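Side-chain contacts in carboxylesterase YbfK (Bacillus subtilis, PDB 4CCY), which hydrolyses carboxylic esters to an alcohol and a carboxylate as a cytoplasmic member of the alpha/beta hydrolase superfamily: residues I135-L140 and Y222-Q227; A157-H162 and Q249-E254. All coordinates share one frame; numbering follows the deposited sequence.

Contact 1: residues I135-L140 and Y222-Q227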
ATOM      1  N   ILE A 135      -6.257  -2.491  -3.259  1.00 10.97           N
ATOM      2  CA  ILE A 135      -7.229  -1.542  -3.790  1.00 10.95           C
ATOM      3  C   ILE A 135      -7.885  -2.044  -5.070  1.00 11.28           C
ATOM      4  O   ILE A 135      -9.102  -1.926  -5.206  1.00 11.76           O
ATOM      5  CB  ILE A 135      -6.639  -0.123  -3.927  1.00 10.62           C
ATOM      6  CG1 ILE A 135      -6.471   0.477  -2.532  1.00 10.53           C
ATOM      7  CG2 ILE A 135      -7.539   0.789  -4.752  1.00 10.79           C
ATOM      8  CD1 ILE A 135      -5.423   1.544  -2.435  1.00 10.50           C
ATOM      9  N   VAL A 136      -7.109  -2.625  -5.979  1.00 11.34           N
ATOM     10  CA  VAL A 136      -7.679  -3.193  -7.201  1.00 11.93           C
ATOM     11  C   VAL A 136      -8.660  -4.304  -6.836  1.00 12.45           C
ATOM     12  O   VAL A 136      -9.778  -4.345  -7.357  1.00 13.11           O
ATOM     13  CB  VAL A 136      -6.606  -3.724  -8.164  1.00 12.05           C
ATOM     14  CG1 VAL A 136      -7.250  -4.295  -9.424  1.00 12.50           C
ATOM     15  CG2 VAL A 136      -5.619  -2.618  -8.518  1.00 11.75           C
ATOM     16  N   ASN A 137      -8.254  -5.182  -5.923  1.00 12.35           N
ATOM     17  CA  ASN A 137      -9.130  -6.248  -5.430  1.00 12.76           C
ATOM     18  C   ASN A 137     -10.411  -5.710  -4.776  1.00 12.97           C
ATOM     19  O   ASN A 137     -11.513  -6.213  -5.035  1.00 13.23           O
ATOM     20  CB  ASN A 137      -8.379  -7.156  -4.447  1.00 12.60           C
ATOM     21  CG  ASN A 137      -9.206  -8.351  -4.018  1.00 13.16           C
ATOM     22  OD1 ASN A 137      -9.501  -9.233  -4.833  1.00 13.46           O
ATOM     23  ND2 ASN A 137      -9.588  -8.393  -2.732  1.00 12.71           N
ATOM     24  N   PHE A 138     -10.255  -4.683  -3.936  1.00 12.86           N
ATOM     25  CA  PHE A 138     -11.400  -4.033  -3.276  1.00 13.00           C
ATOM     26  C   PHE A 138     -12.393  -3.370  -4.242  1.00 13.60           C
ATOM     27  O   PHE A 138     -13.599  -3.591  -4.133  1.00 14.51           O
ATOM     28  CB  PHE A 138     -10.932  -3.034  -2.184  1.00 12.60           C
ATOM     29  CG  PHE A 138     -12.053  -2.554  -1.288  1.00 12.97           C
ATOM     30  CD1 PHE A 138     -12.699  -3.435  -0.437  1.00 13.00           C
ATOM     31  CD2 PHE A 138     -12.478  -1.221  -1.323  1.00 13.14           C
ATOM     32  CE1 PHE A 138     -13.744  -3.005   0.380  1.00 13.54           C
ATOM     33  CE2 PHE A 138     -13.515  -0.782  -0.512  1.00 13.41           C
ATOM     34  CZ  PHE A 138     -14.146  -1.675   0.347  1.00 13.67           C
ATOM     35  N   LEU A 139     -11.907  -2.566  -5.187  1.00 13.59           N
ATOM     36  CA  LEU A 139     -12.808  -1.884  -6.121  1.00 14.07           C
ATOM     37  C   LEU A 139     -13.547  -2.879  -7.037  1.00 14.83           C
ATOM     38  O   LEU A 139     -14.655  -2.590  -7.494  1.00 15.59           O
ATOM     39  CB  LEU A 139     -12.074  -0.802  -6.936  1.00 13.71           C
ATOM     40  CG  LEU A 139     -10.938  -1.239  -7.865  1.00 13.44           C
ATOM     41  CD1 LEU A 139     -11.467  -1.679  -9.219  1.00 14.04           C
ATOM     42  CD2 LEU A 139      -9.917  -0.123  -8.016  1.00 13.05           C
ATOM     43  N   LEU A 140     -12.940  -4.043  -7.293  1.00 14.92           N
ATOM     44  CA  LEU A 140     -13.599  -5.114  -8.044  1.00 15.82           C
ATOM     45  C   LEU A 140     -14.676  -5.803  -7.219  1.00 16.79           C
ATOM     46  O   LEU A 140     -15.761  -6.089  -7.721  1.00 18.04           O
ATOM     47  CB  LEU A 140     -12.589  -6.166  -8.510  1.00 15.50           C
ATOM     48  CG  LEU A 140     -11.696  -5.885  -9.719  1.00 15.34           C
ATOM     49  CD1 LEU A 140     -10.602  -6.940  -9.807  1.00 15.14           C
ATOM     50  CD2 LEU A 140     -12.509  -5.861 -11.007  1.00 15.96           C
ATOM     51  N   TYR A 222      -1.113 -11.745  -7.242  1.00 14.25           N
ATOM     52  CA  TYR A 222      -2.102 -12.117  -8.237  1.00 14.44           C
ATOM     53  C   TYR A 222      -2.100 -11.164  -9.434  1.00 14.26           C
ATOM     54  O   TYR A 222      -1.950  -9.959  -9.276  1.00 14.11           O
ATOM     55  CB  TYR A 222      -3.497 -12.213  -7.602  1.00 14.39           C
ATOM     56  CG  TYR A 222      -4.597 -12.600  -8.559  1.00 14.78           C
ATOM     57  CD1 TYR A 222      -4.573 -13.829  -9.226  1.00 15.38           C
ATOM     58  CD2 TYR A 222      -5.668 -11.744  -8.795  1.00 14.68           C
ATOM     59  CE1 TYR A 222      -5.589 -14.188 -10.106  1.00 15.99           C
ATOM     60  CE2 TYR A 222      -6.696 -12.096  -9.668  1.00 15.34           C
ATOM     61  CZ  TYR A 222      -6.649 -13.318 -10.316  1.00 15.76           C
ATOM     62  OH  TYR A 222      -7.658 -13.664 -11.173  1.00 16.51           O
ATOM     63  N   VAL A 223      -2.227 -11.727 -10.629  1.00 14.50           N
ATOM     64  CA  VAL A 223      -2.441 -10.934 -11.850  1.00 14.39           C
ATOM     65  C   VAL A 223      -3.928 -11.011 -12.218  1.00 14.43           C
ATOM     66  O   VAL A 223      -4.464 -12.087 -12.486  1.00 14.71           O
ATOM     67  CB  VAL A 223      -1.545 -11.428 -13.019  1.00 14.87           C
ATOM     68  CG1 VAL A 223      -1.873 -10.689 -14.314  1.00 15.03           C
ATOM     69  CG2 VAL A 223      -0.068 -11.289 -12.661  1.00 14.51           C
ATOM     70  N   PHE A 224      -4.601  -9.873 -12.218  1.00 14.06           N
ATOM     71  CA  PHE A 224      -6.026  -9.859 -12.556  1.00 14.36           C
ATOM     72  C   PHE A 224      -6.213 -10.214 -14.026  1.00 14.86           C
ATOM     73  O   PHE A 224      -5.393  -9.826 -14.861  1.00 15.02           O
ATOM     74  CB  PHE A 224      -6.654  -8.515 -12.191  1.00 14.00           C
ATOM     75  CG  PHE A 224      -6.639  -8.243 -10.715  1.00 13.78           C
ATOM     76  CD1 PHE A 224      -7.630  -8.767  -9.888  1.00 13.95           C
ATOM     77  CD2 PHE A 224      -5.595  -7.524 -10.138  1.00 13.20           C
ATOM     78  CE1 PHE A 224      -7.594  -8.549  -8.513  1.00 13.97           C
ATOM     79  CE2 PHE A 224      -5.553  -7.307  -8.775  1.00 13.09           C
ATOM     80  CZ  PHE A 224      -6.554  -7.811  -7.960  1.00 13.38           C
ATOM     81  N   THR A 225      -7.255 -10.987 -14.335  1.00 15.28           N
ATOM     82  CA  THR A 225      -7.482 -11.446 -15.709  1.00 15.96           C
ATOM     83  C   THR A 225      -8.056 -10.310 -16.554  1.00 16.01           C
ATOM     84  O   THR A 225      -8.544  -9.326 -16.004  1.00 15.35           O
ATOM     85  CB  THR A 225      -8.478 -12.615 -15.775  1.00 16.66           C
ATOM     86  OG1 THR A 225      -9.750 -12.175 -15.278  1.00 16.93           O
ATOM     87  CG2 THR A 225      -7.974 -13.811 -14.976  1.00 16.65           C
ATOM     88  N   ASP A 226      -7.989 -10.448 -17.879  1.00 16.49           N
ATOM     89  CA  ASP A 226      -8.666  -9.504 -18.775  1.00 16.96           C
ATOM     90  C   ASP A 226     -10.120  -9.364 -18.347  1.00 17.11           C
ATOM     91  O   ASP A 226     -10.627  -8.260 -18.237  1.00 16.94           O
ATOM     92  CB  ASP A 226      -8.605  -9.975 -20.231  1.00 17.86           C
ATOM     93  CG  ASP A 226      -7.189 -10.024 -20.774  1.00 17.99           C
ATOM     94  OD1 ASP A 226      -6.230  -9.766 -20.021  1.00 17.61           O
ATOM     95  OD2 ASP A 226      -7.033 -10.327 -21.968  1.00 19.08           O
ATOM     96  N   GLN A 227     -10.763 -10.501 -18.091  1.00 17.59           N
ATOM     97  CA  GLN A 227     -12.153 -10.561 -17.640  1.00 18.23           C
ATOM     98  C   GLN A 227     -12.417  -9.657 -16.434  1.00 17.52           C
ATOM     99  O   GLN A 227     -13.370  -8.874 -16.442  1.00 17.69           O
ATOM    100  CB  GLN A 227     -12.552 -12.022 -17.362  1.00 18.83           C
ATOM    101  CG  GLN A 227     -13.922 -12.236 -16.736  1.00 19.34           C
ATOM    102  CD  GLN A 227     -14.334 -13.706 -16.707  1.00 20.22           C
ATOM    103  OE1 GLN A 227     -13.623 -14.556 -16.161  1.00 20.33           O
ATOM    104  NE2 GLN A 227     -15.489 -14.012 -17.286  1.00 20.94           N
TER
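Phe224 supplies the whole of one side of this contact, its ring lying against Val136, Asn137 and Leu140 of a helix. The methyl CG1 of Val136 sits over one ring face, 3.8 Å from the centroid of the Phe224 ring and 23° off its normal, a CH-pi contact in which Phe224 CE2 is 3.5 Å from Val136 CG1. With CG1 trans to the backbone N (chi1 -180°), Val136 presents this branch to the aromatic face. One helical turn on, Leu140 CD1 comes obliquely to within 3.5 Å of Phe224 CD1, while the ring end, Phe224 CZ, lies 3.7 Å from the backbone N of Asn137. Tyr222 CD2 stands 3.7 Å above the opposite face of the Phe224 ring; it and Val136 CG1 are both offset toward the rim. Polar bonds outside the contact occupy the amide of Asn137, whose ND2 bonds to Arg104 O and whose OD1 bonds to Arg141 NE; Phe224 O accepts from Arg255 NH2. Helix 130-141, which follows the likely nucleophile Ser129, rests on strand 146-152 through Ile135 and Val136 and on helix 104-118 through Asn137 and Phe138, and Phe224 packs against it from the segment joining strand 222-223 to helix 226-230.

Contact 2: residues A157-H162 and Q249-E254; sequences AFISFH and QQMAFE. With NA (sodium ion), chain C.
At the sodium site that shares Glu244, the probable acid of the charge relay, Phe158 and Ile159 of a loop pack on Met251 and Ala252 near the start of helix 249-259. The small side chain of Ala252 permits a close approach, with the CA atoms of Phe158 and Ala252 only 5.0 Å apart. Two branches of Ile159 divide the work. Its CG2 meets Ala252 CB at 3.6 Å, while its CG1 arm, roughly trans to the backbone N (chi1 -150°), carries CD1 to 3.9 Å from Met251 CB. The isoleucine and methionine side chains cross at about a right angle, and the bend of Met251 at its last torsion (chi3 61°) leaves CE 4.1 Å from Ile159 CD1. Phe158 adds its CB, 4.0 Å from Ala252 CB, before its ring leads away from the helix. Cutting Ile159 back to an alanine would remove CG2 and the CG1-CD1 arm, which is likely to leave Met251 CB without its partner in the loop, thin the packing on Ala252 CB and open a gap between loop and helix.

At the far end of the contact the link becomes polar. Gln249, bent at chi2, binds the sodium ion through OE1 at 2.3 Å, in company with the backbone O atoms of Glu244 and Tyr247 and three waters. One of these waters, 2.7 Å from the sodium ion, also lies 2.7 Å from His162 NE2, so the ion joins the helix start to the loop indirectly. Arg255, farther along helix 249-259, gives a hydrogen bond from NH1 to Phe158 O. Toward the central sheet, Ala252 rests on Phe240 of strand 236-241, whereas Phe158 reaches Leu238 of that strand and Val136 of helix 130-141, and Phe253 touches strand 264-268.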
ATOM      1  N   ALA A 157      -0.788  -7.611 -10.097  1.00 14.45           N
ATOM      2  CA  ALA A 157      -2.106  -7.079 -10.452  1.00 14.23           C
ATOM      3  C   ALA A 157      -2.295  -6.909 -11.959  1.00 14.79           C
ATOM      4  O   ALA A 157      -3.244  -7.458 -12.522  1.00 14.98           O
ATOM      5  CB  ALA A 157      -2.403  -5.776  -9.706  1.00 13.49           C
ATOM      6  N   PHE A 158      -1.399  -6.162 -12.613  1.00 14.68           N
ATOM      7  CA  PHE A 158      -1.517  -5.926 -14.061  1.00 15.07           C
ATOM      8  C   PHE A 158      -0.564  -6.736 -14.932  1.00 15.95           C
ATOM      9  O   PHE A 158      -0.826  -6.918 -16.119  1.00 16.57           O
ATOM     10  CB  PHE A 158      -1.410  -4.429 -14.373  1.00 14.68           C
ATOM     11  CG  PHE A 158      -2.489  -3.630 -13.727  1.00 14.05           C
ATOM     12  CD1 PHE A 158      -3.739  -3.527 -14.325  1.00 14.12           C
ATOM     13  CD2 PHE A 158      -2.279  -3.033 -12.482  1.00 13.45           C
ATOM     14  CE1 PHE A 158      -4.759  -2.808 -13.714  1.00 13.97           C
ATOM     15  CE2 PHE A 158      -3.295  -2.319 -11.866  1.00 13.13           C
ATOM     16  CZ  PHE A 158      -4.532  -2.209 -12.477  1.00 13.44           C
ATOM     17  N   ILE A 159       0.532  -7.212 -14.337  1.00 16.01           N
ATOM     18  CA  ILE A 159       1.505  -8.055 -15.018  1.00 16.81           C
ATOM     19  C   ILE A 159       2.266  -8.905 -13.976  1.00 16.78           C
ATOM     20  O   ILE A 159       2.267  -8.572 -12.786  1.00 15.96           O
ATOM     21  CB  ILE A 159       2.457  -7.196 -15.901  1.00 17.10           C
ATOM     22  CG1 ILE A 159       2.953  -7.981 -17.123  1.00 18.17           C
ATOM     23  CG2 ILE A 159       3.602  -6.601 -15.102  1.00 16.61           C
ATOM     24  CD1 ILE A 159       1.938  -8.051 -18.248  1.00 18.96           C
ATOM     25  N   SER A 160       2.865 -10.014 -14.424  1.00 17.60           N
ATOM     26  CA  SER A 160       3.636 -10.930 -13.559  1.00 17.61           C
ATOM     27  C   SER A 160       4.953 -10.325 -13.084  1.00 17.21           C
ATOM     28  O   SER A 160       5.570  -9.542 -13.810  1.00 17.12           O
ATOM     29  CB  SER A 160       3.968 -12.218 -14.317  1.00 19.03           C
ATOM     30  OG  SER A 160       2.792 -12.895 -14.693  1.00 20.19           O
ATOM     31  N   PHE A 161       5.387 -10.705 -11.882  1.00 17.02           N
ATOM     32  CA  PHE A 161       6.697 -10.297 -11.346  1.00 17.18           C
ATOM     33  C   PHE A 161       7.809 -10.887 -12.193  1.00 18.20           C
ATOM     34  O   PHE A 161       7.617 -11.934 -12.827  1.00 18.67           O
ATOM     35  CB  PHE A 161       6.907 -10.849  -9.936  1.00 17.15           C
ATOM     36  CG  PHE A 161       6.239 -10.064  -8.841  1.00 16.24           C
ATOM     37  CD1 PHE A 161       6.230  -8.672  -8.849  1.00 15.64           C
ATOM     38  CD2 PHE A 161       5.662 -10.730  -7.760  1.00 16.14           C
ATOM     39  CE1 PHE A 161       5.628  -7.961  -7.812  1.00 14.98           C
ATOM     40  CE2 PHE A 161       5.060 -10.027  -6.721  1.00 15.37           C
ATOM     41  CZ  PHE A 161       5.040  -8.640  -6.750  1.00 14.87           C
ATOM     42  N   HIS A 162       8.974 -10.234 -12.190  1.00 18.48           N
ATOM     43  CA  HIS A 162      10.201 -10.906 -12.625  1.00 19.83           C
ATOM     44  C   HIS A 162      10.423 -12.026 -11.660  1.00 20.57           C
ATOM     45  O   HIS A 162      10.163 -11.853 -10.474  1.00 19.37           O
ATOM     46  CB  HIS A 162      11.418  -9.971 -12.575  1.00 19.98           C
ATOM     47  CG  HIS A 162      11.348  -8.813 -13.547  1.00 19.79           C
ATOM     48  ND1 HIS A 162      11.015  -8.976 -14.844  1.00 19.99           N
ATOM     49  CD2 HIS A 162      11.588  -7.447 -13.365  1.00 19.36           C
ATOM     50  CE1 HIS A 162      11.039  -7.777 -15.464  1.00 20.01           C
ATOM     51  NE2 HIS A 162      11.386  -6.841 -14.554  1.00 19.70           N
ATOM     52  N   GLN A 249       7.101  -2.586 -16.341  1.00 17.57           N
ATOM     53  CA  GLN A 249       6.011  -1.617 -16.163  1.00 17.17           C
ATOM     54  C   GLN A 249       5.400  -1.149 -17.487  1.00 17.74           C
ATOM     55  O   GLN A 249       4.245  -0.740 -17.513  1.00 17.39           O
ATOM     56  CB  GLN A 249       6.434  -0.437 -15.272  1.00 17.00           C
ATOM     57  CG  GLN A 249       7.409   0.559 -15.900  1.00 17.51           C
ATOM     58  CD  GLN A 249       8.774  -0.034 -16.170  1.00 18.05           C
ATOM     59  OE1 GLN A 249       9.225  -0.951 -15.479  1.00 18.15           O
ATOM     60  NE2 GLN A 249       9.437   0.481 -17.175  1.00 18.73           N
ATOM     61  N   GLN A 250       6.153  -1.230 -18.586  1.00 18.85           N
ATOM     62  CA  GLN A 250       5.593  -0.895 -19.901  1.00 19.76           C
ATOM     63  C   GLN A 250       4.419  -1.828 -20.259  1.00 19.45           C
ATOM     64  O   GLN A 250       3.329  -1.359 -20.593  1.00 19.17           O
ATOM     65  CB  GLN A 250       6.670  -0.902 -21.002  1.00 21.25           C
ATOM     66  CG  GLN A 250       6.191  -0.380 -22.354  1.00 22.77           C
ATOM     67  CD  GLN A 250       5.658   1.046 -22.305  1.00 23.09           C
ATOM     68  OE1 GLN A 250       6.205   1.917 -21.622  1.00 23.22           O
ATOM     69  NE2 GLN A 250       4.592   1.293 -23.045  1.00 23.90           N
ATOM     70  N   MET A 251       4.649  -3.137 -20.167  1.00 19.44           N
ATOM     71  CA  MET A 251       3.613  -4.144 -20.397  1.00 19.34           C
ATOM     72  C   MET A 251       2.414  -4.006 -19.444  1.00 18.20           C
ATOM     73  O   MET A 251       1.283  -4.187 -19.855  1.00 18.28           O
ATOM     74  CB  MET A 251       4.210  -5.553 -20.293  1.00 20.51           C
ATOM     75  CG  MET A 251       5.222  -5.895 -21.390  1.00 22.98           C
ATOM     76  SD  MET A 251       5.968  -7.532 -21.192  1.00 25.57           S
ATOM     77  CE  MET A 251       4.538  -8.616 -21.308  1.00 24.20           C
ATOM     78  N   ALA A 252       2.668  -3.711 -18.172  1.00 17.27           N
ATOM     79  CA  ALA A 252       1.592  -3.505 -17.203  1.00 16.22           C
ATOM     80  C   ALA A 252       0.766  -2.279 -17.596  1.00 16.22           C
ATOM     81  O   ALA A 252      -0.467  -2.330 -17.609  1.00 16.11           O
ATOM     82  CB  ALA A 252       2.166  -3.338 -15.809  1.00 15.58           C
ATOM     83  N   PHE A 253       1.460  -1.189 -17.932  1.00 16.08           N
ATOM     84  CA  PHE A 253       0.836   0.034 -18.449  1.00 16.39           C
ATOM     85  C   PHE A 253      -0.022  -0.211 -19.704  1.00 17.23           C
ATOM     86  O   PHE A 253      -1.214   0.130 -19.726  1.00 16.67           O
ATOM     87  CB  PHE A 253       1.903   1.113 -18.704  1.00 16.17           C
ATOM     88  CG  PHE A 253       1.419   2.253 -19.553  1.00 16.81           C
ATOM     89  CD1 PHE A 253       0.689   3.296 -18.988  1.00 16.23           C
ATOM     90  CD2 PHE A 253       1.680   2.277 -20.930  1.00 17.63           C
ATOM     91  CE1 PHE A 253       0.233   4.343 -19.771  1.00 16.92           C
ATOM     92  CE2 PHE A 253       1.229   3.326 -21.719  1.00 18.46           C
ATOM     93  CZ  PHE A 253       0.504   4.362 -21.142  1.00 17.89           C
ATOM     94  N   GLU A 254       0.580  -0.806 -20.736  1.00 18.75           N
ATOM     95  CA  GLU A 254      -0.144  -1.142 -21.965  1.00 20.29           C
ATOM     96  C   GLU A 254      -1.408  -1.981 -21.698  1.00 19.78           C
ATOM     97  O   GLU A 254      -2.510  -1.649 -22.175  1.00 19.45           O
ATOM     98  CB  GLU A 254       0.777  -1.848 -22.972  1.00 22.85           C
ATOM     99  CG  GLU A 254       1.769  -0.910 -23.646  1.00 26.04           C
ATOM    100  CD  GLU A 254       2.511  -1.557 -24.802  1.00 29.07           C
ATOM    101  OE1 GLU A 254       1.954  -2.478 -25.445  1.00 31.59           O
ATOM    102  OE2 GLU A 254       3.652  -1.135 -25.086  1.00 30.50           O
TER
HETATM  103 NA    NA C1297      11.001  -2.350 -15.025  1.00 13.61          NA
HETATM  104  O   HOH W   1      12.574  -4.466 -14.688  1.00 18.01           O
HETATM  105  O   HOH W   2      12.548  -0.637 -15.809  1.00 22.41           O
HETATM  106  O   HOH W   3      10.974  -3.157 -17.426  1.00 23.55           O

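Overall arrangement
From the N terminus the segments run 135-140, 157-162, 222-227 and 249-254, so the two contacts cross rather than nest. Contact 1 closes a loop of 81 intervening residues and contact 2 one of 86; both loops enclose helices 164-170, 175-186 and 194-205, an excursion placed like the cap of other alpha/beta hydrolases. Where it leaves and returns, strands 156-157 and 222-223 pair in parallel: Ala157 N lies 2.7 Å from Tyr222 O, and Ala157 O lies 2.8 Å from Phe224 N, both probable hydrogen bonds. Contact 1 thus ties the returning chain to helix 130-141, and contact 2 ties the departing chain to helix 249-259.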